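Local coordinates for protein Abbfa_003403 (PDB 4ZXH) that probably activates an amino acid and builds a peptide product as a four-domain nonribosomal peptide synthetase with a phosphopantetheine-bearing carrier domain, at residues K635-G640 and V821-R826; A670-I675 and T768-S773; A832-L837 and R845-G850. All blocks are in the same frame, centred on the assembly; numbering follows the deposited sequence.

Interaction 1. Residues K635-G640 and V821-R826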
loop_
_atom_site.group_PDB
_atom_site.type_symbol
_atom_site.label_atom_id
_atom_site.label_comp_id
_atom_site.label_asym_id
_atom_site.label_seq_id
_atom_site.Cartn_x
_atom_site.Cartn_y
_atom_site.Cartn_z
ATOM N N LYS A 635 39.506 2.702 -2.671
ATOM C CA LYS A 635 39.805 2.861 -1.245
ATOM C C LYS A 635 40.347 1.563 -0.675
ATOM O O LYS A 635 39.670 0.540 -0.690
ATOM C CB LYS A 635 38.561 3.248 -0.445
ATOM C CG LYS A 635 37.878 4.534 -0.831
ATOM C CD LYS A 635 36.755 4.855 0.174
ATOM C CE LYS A 635 35.638 3.793 0.192
ATOM N NZ LYS A 635 34.469 4.202 1.039
ATOM N N GLY A 636 41.554 1.587 -0.151
ATOM C CA GLY A 636 42.106 0.362 0.375
ATOM C C GLY A 636 41.967 0.332 1.872
ATOM O O GLY A 636 42.521 1.184 2.557
ATOM N N VAL A 637 41.239 -0.651 2.383
ATOM C CA VAL A 637 41.018 -0.748 3.808
ATOM C C VAL A 637 42.095 -1.622 4.413
ATOM O O VAL A 637 42.171 -2.813 4.119
ATOM C CB VAL A 637 39.618 -1.329 4.128
ATOM C CG1 VAL A 637 39.423 -1.484 5.645
ATOM C CG2 VAL A 637 38.526 -0.452 3.533
ATOM N N ARG A 638 42.945 -1.034 5.248
ATOM C CA ARG A 638 44.041 -1.782 5.858
ATOM C C ARG A 638 43.590 -2.418 7.151
ATOM O O ARG A 638 43.229 -1.733 8.101
ATOM C CB ARG A 638 45.252 -0.884 6.118
ATOM C CG ARG A 638 46.001 -0.475 4.873
ATOM C CD ARG A 638 46.919 0.683 5.183
ATOM N NE ARG A 638 48.154 0.289 5.838
ATOM C CZ ARG A 638 48.849 1.070 6.656
ATOM N NH1 ARG A 638 48.402 2.280 6.973
ATOM N NH2 ARG A 638 49.979 0.624 7.184
ATOM N N ILE A 639 43.630 -3.739 7.185
ATOM C CA ILE A 639 43.160 -4.486 8.336
ATOM C C ILE A 639 44.356 -5.096 9.037
ATOM O O ILE A 639 45.248 -5.665 8.380
ATOM C CB ILE A 639 42.147 -5.579 7.912
ATOM C CG1 ILE A 639 40.931 -4.926 7.278
ATOM C CG2 ILE A 639 41.711 -6.414 9.106
ATOM C CD1 ILE A 639 40.156 -4.032 8.253
ATOM N N GLY A 640 44.380 -4.944 10.363
ATOM C CA GLY A 640 45.452 -5.453 11.205
ATOM C C GLY A 640 45.139 -6.850 11.699
ATOM O O GLY A 640 43.998 -7.313 11.625
ATOM N N VAL A 821 42.852 -0.174 10.599
ATOM C CA VAL A 821 43.928 0.754 10.923
ATOM C C VAL A 821 43.668 2.121 10.277
ATOM O O VAL A 821 43.638 3.160 10.962
ATOM C CB VAL A 821 45.283 0.222 10.456
ATOM C CG1 VAL A 821 46.377 1.261 10.717
ATOM C CG2 VAL A 821 45.596 -1.116 11.124
ATOM N N ASP A 822 43.464 2.094 8.960
ATOM C CA ASP A 822 43.115 3.283 8.191
ATOM C C ASP A 822 42.729 2.943 6.747
ATOM O O ASP A 822 42.698 1.776 6.357
ATOM C CB ASP A 822 44.279 4.270 8.203
ATOM C CG ASP A 822 45.566 3.657 7.709
ATOM O OD1 ASP A 822 45.508 2.771 6.840
ATOM O OD2 ASP A 822 46.642 4.035 8.220
ATOM N N TYR A 823 42.423 3.981 5.972
ATOM C CA TYR A 823 42.389 3.895 4.519
ATOM C C TYR A 823 43.800 4.157 3.988
ATOM O O TYR A 823 44.438 5.158 4.358
ATOM C CB TYR A 823 41.403 4.908 3.929
ATOM C CG TYR A 823 39.934 4.602 4.152
ATOM C CD1 TYR A 823 39.366 3.434 3.664
ATOM C CD2 TYR A 823 39.106 5.501 4.821
ATOM C CE1 TYR A 823 38.015 3.151 3.854
ATOM C CE2 TYR A 823 37.753 5.229 5.010
ATOM C CZ TYR A 823 37.216 4.051 4.530
ATOM O OH TYR A 823 35.879 3.771 4.706
ATOM N N TRP A 824 44.285 3.280 3.115
ATOM C CA TRP A 824 45.670 3.366 2.674
ATOM C C TRP A 824 46.008 4.710 1.987
ATOM O O TRP A 824 45.476 5.050 0.908
ATOM C CB TRP A 824 46.001 2.184 1.760
ATOM C CG TRP A 824 47.294 2.345 1.032
ATOM C CD1 TRP A 824 47.462 2.499 -0.312
ATOM C CD2 TRP A 824 48.602 2.403 1.610
ATOM N NE1 TRP A 824 48.799 2.632 -0.611
ATOM C CE2 TRP A 824 49.518 2.572 0.551
ATOM C CE3 TRP A 824 49.088 2.309 2.919
ATOM C CZ2 TRP A 824 50.901 2.651 0.764
ATOM C CZ3 TRP A 824 50.463 2.399 3.133
ATOM C CH2 TRP A 824 51.351 2.572 2.058
ATOM N N GLN A 825 46.897 5.461 2.649
ATOM C CA GLN A 825 47.356 6.790 2.221
ATOM C C GLN A 825 46.226 7.759 1.863
ATOM O O GLN A 825 46.305 8.533 0.903
ATOM C CB GLN A 825 48.339 6.643 1.075
ATOM C CG GLN A 825 49.588 5.983 1.607
ATOM C CD GLN A 825 50.761 5.972 0.662
ATOM O OE1 GLN A 825 50.623 5.753 -0.547
ATOM N NE2 GLN A 825 51.940 6.210 1.218
ATOM N N ARG A 826 45.186 7.710 2.690
ATOM C CA ARG A 826 44.105 8.664 2.650
ATOM C C ARG A 826 43.810 9.156 4.064
ATOM O O ARG A 826 42.740 8.897 4.596
ATOM C CB ARG A 826 42.862 8.041 2.035
ATOM C CG ARG A 826 42.989 7.707 0.559
ATOM C CD ARG A 826 41.609 7.446 -0.056
ATOM N NE ARG A 826 41.700 6.723 -1.319
ATOM C CZ ARG A 826 42.040 7.279 -2.482
ATOM N NH1 ARG A 826 42.326 8.576 -2.541
ATOM N NH2 ARG A 826 42.103 6.535 -3.589
#

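Interaction 2. Residues A670-I675 and T768-S773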
loop_
_atom_site.group_PDB
_atom_site.type_symbol
_atom_site.label_atom_id
_atom_site.label_comp_id
_atom_site.label_asym_id
_atom_site.label_seq_id
_atom_site.Cartn_x
_atom_site.Cartn_y
_atom_site.Cartn_z
ATOM N N ALA A 670 38.997 -11.467 -3.017
ATOM C CA ALA A 670 38.961 -10.016 -3.136
ATOM C C ALA A 670 37.739 -9.451 -2.434
ATOM O O ALA A 670 37.421 -8.280 -2.589
ATOM C CB ALA A 670 38.967 -9.611 -4.565
ATOM N N PHE A 671 37.058 -10.310 -1.680
ATOM C CA PHE A 671 35.955 -9.932 -0.797
ATOM C C PHE A 671 36.336 -10.417 0.599
ATOM O O PHE A 671 36.686 -11.580 0.775
ATOM C CB PHE A 671 34.646 -10.562 -1.270
ATOM C CG PHE A 671 33.430 -10.020 -0.602
ATOM C CD1 PHE A 671 33.484 -8.828 0.120
ATOM C CD2 PHE A 671 32.215 -10.707 -0.689
ATOM C CE1 PHE A 671 32.348 -8.324 0.744
ATOM C CE2 PHE A 671 31.063 -10.213 -0.065
ATOM C CZ PHE A 671 31.131 -9.019 0.652
ATOM N N ASP A 672 36.301 -9.535 1.589
ATOM C CA ASP A 672 36.938 -9.861 2.868
ATOM C C ASP A 672 36.304 -11.064 3.556
ATOM O O ASP A 672 36.961 -11.724 4.360
ATOM C CB ASP A 672 36.954 -8.636 3.824
ATOM C CG ASP A 672 35.555 -8.140 4.218
ATOM O OD1 ASP A 672 34.544 -8.620 3.674
ATOM O OD2 ASP A 672 35.470 -7.240 5.082
ATOM N N ILE A 673 35.051 -11.379 3.229
ATOM C CA ILE A 673 34.335 -12.415 3.982
ATOM C C ILE A 673 34.943 -13.786 3.699
ATOM O O ILE A 673 34.794 -14.718 4.491
ATOM C CB ILE A 673 32.809 -12.427 3.680
ATOM C CG1 ILE A 673 32.497 -13.063 2.330
ATOM C CG2 ILE A 673 32.227 -11.020 3.746
ATOM C CD1 ILE A 673 31.013 -13.143 2.053
ATOM N N SER A 674 35.673 -13.880 2.592
ATOM C CA SER A 674 36.379 -15.100 2.222
ATOM C C SER A 674 37.403 -15.496 3.279
ATOM O O SER A 674 37.740 -16.676 3.421
ATOM C CB SER A 674 37.085 -14.916 0.883
ATOM O OG SER A 674 38.160 -14.009 1.038
ATOM N N ILE A 675 37.912 -14.500 3.997
ATOM C CA ILE A 675 38.802 -14.723 5.137
ATOM C C ILE A 675 38.281 -15.819 6.090
ATOM O O ILE A 675 39.031 -16.713 6.483
ATOM C CB ILE A 675 39.022 -13.388 5.908
ATOM C CG1 ILE A 675 40.230 -12.669 5.339
ATOM C CG2 ILE A 675 39.259 -13.599 7.376
ATOM C CD1 ILE A 675 41.467 -13.517 5.401
ATOM N N THR A 768 35.256 -2.687 9.494
ATOM C CA THR A 768 35.264 -3.169 10.877
ATOM C C THR A 768 35.500 -4.667 10.928
ATOM O O THR A 768 35.182 -5.332 11.921
ATOM C CB THR A 768 33.956 -2.819 11.640
ATOM O OG1 THR A 768 32.816 -3.268 10.900
ATOM C CG2 THR A 768 33.852 -1.320 11.844
ATOM N N THR A 769 36.069 -5.164 9.834
ATOM C CA THR A 769 36.590 -6.536 9.675
ATOM C C THR A 769 35.534 -7.628 9.486
ATOM O O THR A 769 35.048 -8.214 10.452
ATOM C CB THR A 769 37.488 -6.934 10.846
ATOM O OG1 THR A 769 38.453 -5.899 11.059
ATOM C CG2 THR A 769 38.215 -8.227 10.543
ATOM N N VAL A 770 35.229 -7.892 8.211
ATOM C CA VAL A 770 34.315 -8.942 7.745
ATOM C C VAL A 770 32.889 -8.790 8.279
ATOM O O VAL A 770 32.047 -8.179 7.629
ATOM C CB VAL A 770 34.830 -10.353 8.095
ATOM C CG1 VAL A 770 34.011 -11.376 7.337
ATOM C CG2 VAL A 770 36.312 -10.505 7.729
ATOM N N TRP A 771 32.606 -9.351 9.446
ATOM C CA TRP A 771 31.294 -9.170 10.049
ATOM C C TRP A 771 31.443 -8.488 11.408
ATOM O O TRP A 771 32.479 -8.620 12.067
ATOM C CB TRP A 771 30.564 -10.508 10.215
ATOM C CG TRP A 771 30.448 -11.389 8.963
ATOM C CD1 TRP A 771 30.876 -12.685 8.836
ATOM C CD2 TRP A 771 29.834 -11.048 7.698
ATOM N NE1 TRP A 771 30.573 -13.165 7.573
ATOM C CE2 TRP A 771 29.948 -12.182 6.855
ATOM C CE3 TRP A 771 29.218 -9.894 7.192
ATOM C CZ2 TRP A 771 29.464 -12.194 5.538
ATOM C CZ3 TRP A 771 28.735 -9.909 5.878
ATOM C CH2 TRP A 771 28.865 -11.052 5.070
ATOM N N SER A 772 30.402 -7.771 11.827
ATOM C CA SER A 772 30.394 -7.104 13.127
ATOM C C SER A 772 29.165 -7.458 13.972
ATOM O O SER A 772 29.188 -7.300 15.194
ATOM C CB SER A 772 30.475 -5.585 12.960
ATOM O OG SER A 772 31.818 -5.152 12.810
ATOM N N SER A 773 28.098 -7.922 13.331
ATOM C CA SER A 773 26.966 -8.465 14.069
ATOM C C SER A 773 26.456 -9.725 13.390
ATOM O O SER A 773 26.785 -9.993 12.228
ATOM C CB SER A 773 25.838 -7.436 14.210
ATOM O OG SER A 773 25.242 -7.151 12.962
#

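Interaction 3. Residues A832-L837 and R845-G850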
loop_
_atom_site.group_PDB
_atom_site.type_symbol
_atom_site.label_atom_id
_atom_site.label_comp_id
_atom_site.label_asym_id
_atom_site.label_seq_id
_atom_site.Cartn_x
_atom_site.Cartn_y
_atom_site.Cartn_z
ATOM N N ALA A 832 38.035 11.424 9.001
ATOM C CA ALA A 832 36.620 11.796 8.995
ATOM C C ALA A 832 35.693 10.600 9.245
ATOM O O ALA A 832 34.647 10.752 9.876
ATOM C CB ALA A 832 36.262 12.466 7.674
ATOM N N GLN A 833 36.073 9.423 8.745
ATOM C CA GLN A 833 35.267 8.212 8.905
ATOM C C GLN A 833 35.601 7.443 10.190
ATOM O O GLN A 833 34.758 6.692 10.693
ATOM C CB GLN A 833 35.447 7.280 7.702
ATOM C CG GLN A 833 35.108 7.904 6.375
ATOM C CD GLN A 833 33.713 8.493 6.354
ATOM O OE1 GLN A 833 32.707 7.769 6.287
ATOM N NE2 GLN A 833 33.641 9.817 6.419
ATOM N N PHE A 834 36.822 7.610 10.707
ATOM C CA PHE A 834 37.206 7.009 11.991
ATOM C C PHE A 834 37.502 8.095 13.025
ATOM O O PHE A 834 38.506 8.799 12.928
ATOM C CB PHE A 834 38.435 6.103 11.840
ATOM C CG PHE A 834 38.251 4.953 10.877
ATOM C CD1 PHE A 834 37.851 3.705 11.328
ATOM C CD2 PHE A 834 38.527 5.108 9.525
ATOM C CE1 PHE A 834 37.701 2.638 10.450
ATOM C CE2 PHE A 834 38.381 4.035 8.634
ATOM C CZ PHE A 834 37.966 2.806 9.101
ATOM N N ARG A 835 36.622 8.230 14.011
ATOM C CA ARG A 835 36.706 9.306 14.996
ATOM C C ARG A 835 36.309 8.806 16.369
ATOM O O ARG A 835 35.596 7.803 16.493
ATOM C CB ARG A 835 35.771 10.472 14.638
ATOM C CG ARG A 835 35.883 11.008 13.245
ATOM C CD ARG A 835 34.644 11.759 12.856
ATOM N NE ARG A 835 34.591 13.066 13.485
ATOM C CZ ARG A 835 33.501 13.829 13.526
ATOM N NH1 ARG A 835 32.363 13.399 12.973
ATOM N NH2 ARG A 835 33.545 15.019 14.124
ATOM N N THR A 836 36.743 9.522 17.399
ATOM C CA THR A 836 36.045 9.468 18.672
ATOM C C THR A 836 35.040 10.606 18.677
ATOM O O THR A 836 35.225 11.605 17.976
ATOM C CB THR A 836 36.970 9.618 19.853
ATOM O OG1 THR A 836 37.349 10.994 19.968
ATOM C CG2 THR A 836 38.193 8.751 19.666
ATOM N N LEU A 837 33.978 10.462 19.457
ATOM C CA LEU A 837 32.958 11.492 19.484
ATOM C C LEU A 837 32.786 12.056 20.890
ATOM O O LEU A 837 32.836 11.311 21.870
ATOM C CB LEU A 837 31.644 10.929 18.957
ATOM C CG LEU A 837 31.673 10.489 17.489
ATOM C CD1 LEU A 837 30.380 9.760 17.106
ATOM C CD2 LEU A 837 31.901 11.691 16.592
ATOM N N ARG A 845 37.549 4.970 19.745
ATOM C CA ARG A 845 37.497 5.189 18.315
ATOM C C ARG A 845 36.288 4.464 17.710
ATOM O O ARG A 845 35.990 3.322 18.080
ATOM C CB ARG A 845 38.806 4.713 17.685
ATOM C CG ARG A 845 39.070 5.184 16.266
ATOM C CD ARG A 845 40.526 4.942 15.940
ATOM N NE ARG A 845 40.899 5.273 14.570
ATOM C CZ ARG A 845 41.179 4.365 13.639
ATOM N NH1 ARG A 845 41.128 3.065 13.930
ATOM N NH2 ARG A 845 41.527 4.758 12.420
ATOM N N LEU A 846 35.588 5.144 16.802
ATOM C CA LEU A 846 34.387 4.604 16.163
ATOM C C LEU A 846 34.420 4.766 14.654
ATOM O O LEU A 846 35.107 5.638 14.121
ATOM C CB LEU A 846 33.120 5.285 16.679
ATOM C CG LEU A 846 32.831 5.422 18.163
ATOM C CD1 LEU A 846 31.533 6.204 18.338
ATOM C CD2 LEU A 846 32.729 4.053 18.782
ATOM N N TYR A 847 33.650 3.929 13.969
ATOM C CA TYR A 847 33.571 3.983 12.522
ATOM C C TYR A 847 32.171 4.331 12.065
ATOM O O TYR A 847 31.184 3.767 12.540
ATOM C CB TYR A 847 34.007 2.656 11.885
ATOM C CG TYR A 847 33.665 2.605 10.406
ATOM C CD1 TYR A 847 34.362 3.387 9.479
ATOM C CD2 TYR A 847 32.629 1.805 9.940
ATOM C CE1 TYR A 847 34.035 3.358 8.122
ATOM C CE2 TYR A 847 32.300 1.772 8.591
ATOM C CZ TYR A 847 33.007 2.545 7.689
ATOM O OH TYR A 847 32.670 2.499 6.364
ATOM N N ARG A 848 32.105 5.264 11.125
ATOM C CA ARG A 848 30.857 5.784 10.578
ATOM C C ARG A 848 30.442 5.010 9.314
ATOM O O ARG A 848 31.088 5.110 8.252
ATOM C CB ARG A 848 31.047 7.270 10.289
ATOM C CG ARG A 848 29.908 7.937 9.630
ATOM C CD ARG A 848 30.172 9.410 9.443
ATOM N NE ARG A 848 28.900 10.112 9.352
ATOM C CZ ARG A 848 28.766 11.419 9.500
ATOM N NH1 ARG A 848 29.843 12.159 9.731
ATOM N NH2 ARG A 848 27.565 11.975 9.413
ATOM N N THR A 849 29.361 4.242 9.420
ATOM C CA THR A 849 29.029 3.274 8.376
ATOM C C THR A 849 28.198 3.786 7.213
ATOM O O THR A 849 28.103 3.123 6.188
ATOM C CB THR A 849 28.266 2.102 8.947
ATOM O OG1 THR A 849 26.977 2.562 9.363
ATOM C CG2 THR A 849 29.014 1.505 10.117
ATOM N N GLY A 850 27.558 4.932 7.364
ATOM C CA GLY A 850 26.741 5.448 6.285
ATOM C C GLY A 850 25.500 4.612 6.053
ATOM O O GLY A 850 24.769 4.849 5.081
#

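Interaction 1. Residues K635-G640 and V821-R826
Val637 and Tyr823 face each other as an antiparallel, non-hydrogen-bonded pair, their CA atoms 4.9 Å apart, where strand 822-823 forms one margin of the three-stranded sheet 621-627, 635-640, 822-823. By sequence, strand 635-640 begins with the last two residues of the glycine-rich A3 motif of adenylation domains, and residues 821-824 close their A6 motif.

Backbone bonds fix the register. Trp824 N donates to Gly636 O at 2.8 Å, with an N-H...O angle of 165°, and Arg638 N donates to Asp822 O. Val821 N returns a bond to Arg638 O at 3.0 Å. A type II turn from Tyr823 to Arg826 takes the chain away into helix 827-833.

Apolar contacts occupy the Tyr823 side. Val637 CG2 comes within 3.7 Å of Tyr823 CE1, while the Lys635 chain runs alongside the phenol with its CD over the rim of one face. The phenol OH is hydrogen-bonded to Glu767, and the indole NE1 of Trp824 to the Asp576 carbonyl.

Charge and ring contacts lie with Arg638 on the other side of the sheet. A bend at chi3 (79°) brings its guanidinium across to Asp822 and Trp824, whose CZ3 sits above the centre of one face. The salt bridge to Asp822 uses a single nitrogen: NH1 of Arg638 is 2.8 Å from OD2 of Asp822 and makes a weak hydrogen bond to OD1.

Interaction 2. Residues A670-I675 and T768-S773
The indole of Trp771 takes the CG2 methyl of Ile673 over one face: the methyl is 3.9 Å from the centroid of the six-membered ring and 29° off its normal, a CH-pi contact, and it lies 3.5 Å from Trp771 CZ2. Val770 CG1 shares this face, displaced toward the rim. The NE1 of the indole is hydrogen-bonded to Gln715 OE1, which holds the ring's orientation from outside the two segments. The same Ile673 methyl also lies over the rim of the Phe671 ring, so one branch packs against two aromatic planes. With CG1 of Ile673 between the backbone N and the carbonyl carbon (chi1 76°), CG2 takes the position beside the N and meets both rings.

The third flat group is the Asp672 carboxylate. Its OD2 receives Val770 N at 3.2 Å in a bent, weak bond (133° at the hydrogen), and Thr766 OG1 supplies a second weak bond, so two modest donors serve this one oxygen.

Apolar branches complete the buried contact. Val770 CG1 reaches Ile673 CA at 3.5 Å, and its CG2 is 4.3 Å from Ile675 CG2.

Residues 671-674 form a type I turn leading into helix 674-679; Phe671 O accepts both Ser674 N and Ser674 OG, the latter at 2.9 Å. Phe-Asp-Ile-Ser matches the A4 core motif of adenylation domains, and the opposing segment starts directly after the A5 motif; in relatives these elements border the amino-acid pocket, and a similar role is likely here.

Interaction 3. Residues A832-L837 and R845-G850
Phe834 and Tyr847 form an antiparallel, non-hydrogen-bonded pair, CA atoms 4.8 Å apart, in a beta hairpin whose second strand carries Tyr-Arg-Thr-Gly, the A7 motif of adenylation domains. Their first torsions differ: CG of Phe834 lies beside the backbone N (chi1 -60°), whereas Tyr847 sets its CG opposite the N. The rings meet at a slant, with centroids 5.0 Å apart and planes at 38°, and Tyr847 CD1 rests above one face of Phe834, 3.6 Å from Phe834 CE1.

Arg845 runs out straight from CG to NE and reaches Phe834 with its far end. NH2 of Arg845 comes within 3.4 Å of Phe834 CB, and the guanidinium and ring planes are 17° apart, with Phe834 CB over one face of the guanidinium. Ala820 O takes a hydrogen bond from NH1, and a weak one runs from NH2 to Val821 O.

Beside Leu846, the Leu837 side chain crosses at about a right angle and touches it through the two CD1 methyls, 3.9 Å apart; Trp813 borders both. The other methyl of Leu837, CD2, covers the centre of one face of the Arg835 guanidinium, whose chain is bent at chi3.

Three backbone bonds hold the strands. Arg835 and Leu846 exchange N-H...O bonds, Leu846 N reaching Arg835 O at 2.7 Å from well above the carbonyl plane, while Arg848 N reaches Gln833 O at 3.0 Å, joining the strand to the last turn of helix 827-833.

The NH1 atoms of Arg835 and Arg848 stand 4.3 Å apart without bonding. Their like charges would disfavour closer approach, and the salt bridge from Arg848 NE to Glu811 probably offsets part of that cost.

Overall arrangement
From the N terminus, strand 635-640 comes first, then 670-675. The chain returns at 768-773 to close interaction 2, and at 821-826 to close interaction 1, so interaction 2 is nested within the longer loop. Helix 827-833 then leads into interaction 3, a short hairpin in series with both. Interaction 1 completes the three-stranded sheet; interaction 2 sets the start of helix 674-679 against a loop of the nine-stranded sheet; interaction 3 lies in the five-stranded antiparallel sheet. The three sites touch: Ile639 packs on Thr769, Thr768 on Tyr847, and Tyr823 on Phe834, tying these sheets together within the adenylation region.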